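Local coordinates for DMATS type aromatic prenyltransferase (Streptomyces coelicolor, PDB 6ZS0), which probably transfers a dimethylallyl group from dimethylallyl diphosphate to C5 of the indole ring of tryptophan, at residues Y206-N211 and G251-S256. Residues are numbered along the deposited sequence; the frame is centred on the assembly and turned at random. Where two conformers were deposited one is given.
Sequences YLRHDN and GRPAQS
Leu207 and Ser256 exchange two backbone hydrogen bonds (Leu207 N to Ser256 O 2.8 Å, Ser256 N to Leu207 O 2.9 Å), anchoring an antiparallel pairing; in the next hydrogen-bonded pair His209 N reaches Ala254 O, but the return bond from Ala254 N to His209 O is weak and a water bridges the same two atoms. On the face carrying Leu207, His209 and Ser256, the imidazole runs diagonally across the strands. With CG beside the backbone N (chi1 -60°), the ring turns its NE2 edge to Ser256 OG, which lies in the ring plane at 2.7 Å from NE2; the hydrogen bond is nearly straight, at 164°. Ser256 OG also bonds His258. A leucine in place of His209 would probably leave this hydroxyl with His258 alone of its two imidazole partners. On the face carrying Arg208 and Gln255, Arg208 CG lies alongside the Pro253 ring, 3.4 Å from Pro253 CB; beyond the strand end, Asp210 OD1, buried here without a polar partner, rests against Pro253 CG. Gln255 OE1 comes within 3.8 Å of Tyr206 CD2, its amide plane 81° from the phenol ring. The pairing joins neighbouring strands 202-209 and 254-260 of the ten-stranded antiparallel barrel that, ringed by helices, defines the ABBA prenyltransferase fold.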
loop_
_atom_site.group_PDB
_atom_site.type_symbol
_atom_site.label_atom_id
_atom_site.label_comp_id
_atom_site.label_asym_id
_atom_site.label_seq_id
_atom_site.Cartn_x
_atom_site.Cartn_y
_atom_site.Cartn_z
ATOM N N TYR A 206 6.406 9.124 3.252
ATOM C CA TYR A 206 5.468 8.610 4.269
ATOM C C TYR A 206 5.992 8.959 5.653
ATOM O O TYR A 206 7.211 8.821 5.903
ATOM C CB TYR A 206 5.267 7.107 4.128
ATOM C CG TYR A 206 4.474 6.695 2.932
ATOM C CD1 TYR A 206 4.999 6.790 1.662
ATOM C CD2 TYR A 206 3.182 6.208 3.079
ATOM C CE1 TYR A 206 4.259 6.412 0.555
ATOM C CE2 TYR A 206 2.452 5.781 1.984
ATOM C CZ TYR A 206 2.992 5.892 0.720
ATOM O OH TYR A 206 2.281 5.528 -0.394
ATOM N N LEU A 207 5.090 9.395 6.533
ATOM C CA LEU A 207 5.381 9.669 7.946
ATOM C C LEU A 207 4.560 8.720 8.801
ATOM O O LEU A 207 3.385 8.501 8.469
ATOM C CB LEU A 207 5.005 11.119 8.289
ATOM C CG LEU A 207 6.045 12.195 7.971
ATOM C CD1 LEU A 207 6.467 12.172 6.543
ATOM C CD2 LEU A 207 5.486 13.573 8.308
ATOM N N ARG A 208 5.150 8.251 9.886
ATOM C CA ARG A 208 4.457 7.503 10.961
ATOM C C ARG A 208 3.902 8.517 11.969
ATOM O O ARG A 208 4.626 9.494 12.272
ATOM C CB ARG A 208 5.457 6.569 11.640
ATOM C CG ARG A 208 4.832 5.423 12.425
ATOM C CD ARG A 208 5.894 4.484 13.000
ATOM N NE ARG A 208 7.196 4.655 12.358
ATOM C CZ ARG A 208 7.752 3.843 11.448
ATOM N NH1 ARG A 208 8.919 4.172 10.931
ATOM N NH2 ARG A 208 7.156 2.720 11.056
ATOM N N HIS A 209 2.701 8.289 12.479
ATOM C CA HIS A 209 2.088 9.196 13.492
ATOM C C HIS A 209 1.595 8.347 14.647
ATOM O O HIS A 209 0.590 7.676 14.509
ATOM C CB HIS A 209 0.973 10.039 12.876
ATOM C CG HIS A 209 1.425 10.900 11.752
ATOM N ND1 HIS A 209 2.210 12.028 11.942
ATOM C CD2 HIS A 209 1.239 10.781 10.413
ATOM C CE1 HIS A 209 2.482 12.554 10.771
ATOM N NE2 HIS A 209 1.907 11.804 9.824
ATOM N N ASP A 210 2.325 8.337 15.739
ATOM C CA ASP A 210 1.925 7.612 16.958
ATOM C C ASP A 210 0.856 8.413 17.707
ATOM O O ASP A 210 1.015 9.654 17.830
ATOM C CB ASP A 210 3.142 7.363 17.836
ATOM C CG ASP A 210 4.258 6.565 17.187
ATOM O OD1 ASP A 210 4.032 5.975 16.133
ATOM O OD2 ASP A 210 5.372 6.555 17.768
ATOM N N ASN A 211 -0.172 7.726 18.185
ATOM C CA ASN A 211 -1.254 8.270 19.049
ATOM C C ASN A 211 -1.852 9.485 18.342
ATOM O O ASN A 211 -2.038 10.559 18.966
ATOM C CB ASN A 211 -0.740 8.609 20.447
ATOM C CG ASN A 211 -0.079 7.418 21.101
ATOM O OD1 ASN A 211 -0.635 6.319 21.122
ATOM N ND2 ASN A 211 1.111 7.620 21.630
ATOM N N GLY A 251 -3.877 1.862 18.613
ATOM C CA GLY A 251 -3.358 0.650 17.951
ATOM C C GLY A 251 -2.054 0.953 17.226
ATOM O O GLY A 251 -1.252 1.777 17.709
ATOM N N ARG A 252 -1.785 0.256 16.141
ATOM C CA ARG A 252 -0.545 0.532 15.398
ATOM C C ARG A 252 -0.650 1.943 14.824
ATOM O O ARG A 252 -1.735 2.495 14.692
ATOM C CB ARG A 252 -0.351 -0.506 14.296
ATOM C CG ARG A 252 -1.129 -0.214 13.033
ATOM C CD ARG A 252 -1.025 -1.353 12.031
ATOM N NE ARG A 252 -1.748 -2.503 12.545
ATOM C CZ ARG A 252 -1.685 -3.733 12.043
ATOM N NH1 ARG A 252 -2.417 -4.702 12.581
ATOM N NH2 ARG A 252 -0.906 -3.980 10.999
ATOM N N PRO A 253 0.496 2.562 14.497
ATOM C CA PRO A 253 0.509 3.962 14.089
ATOM C C PRO A 253 -0.258 4.218 12.779
ATOM O O PRO A 253 -0.322 3.378 11.880
ATOM C CB PRO A 253 2.021 4.246 13.913
ATOM C CG PRO A 253 2.731 3.175 14.685
ATOM C CD PRO A 253 1.826 1.973 14.552
ATOM N N ALA A 254 -0.891 5.371 12.691
ATOM C CA ALA A 254 -1.420 5.940 11.458
ATOM C C ALA A 254 -0.224 6.386 10.614
ATOM O O ALA A 254 0.879 6.538 11.159
ATOM C CB ALA A 254 -2.396 7.059 11.701
ATOM N N GLN A 255 -0.457 6.609 9.342
ATOM C CA GLN A 255 0.589 7.104 8.420
ATOM C C GLN A 255 0.008 8.226 7.602
ATOM O O GLN A 255 -1.233 8.253 7.358
ATOM C CB GLN A 255 1.155 5.990 7.531
ATOM C CG GLN A 255 1.881 4.922 8.323
ATOM C CD GLN A 255 2.528 3.905 7.417
ATOM O OE1 GLN A 255 2.986 4.225 6.315
ATOM N NE2 GLN A 255 2.645 2.689 7.922
ATOM N N SER A 256 0.876 9.128 7.162
ATOM C CA SER A 256 0.513 10.107 6.120
ATOM C C SER A 256 1.507 9.971 4.976
ATOM O O SER A 256 2.646 9.537 5.221
ATOM C CB SER A 256 0.437 11.531 6.650
ATOM O OG SER A 256 1.695 11.947 7.166
HETATM O O HOH W 1 -1.794 6.760 15.442
HETATM O O HOH W 2 -1.149 4.970 17.457
#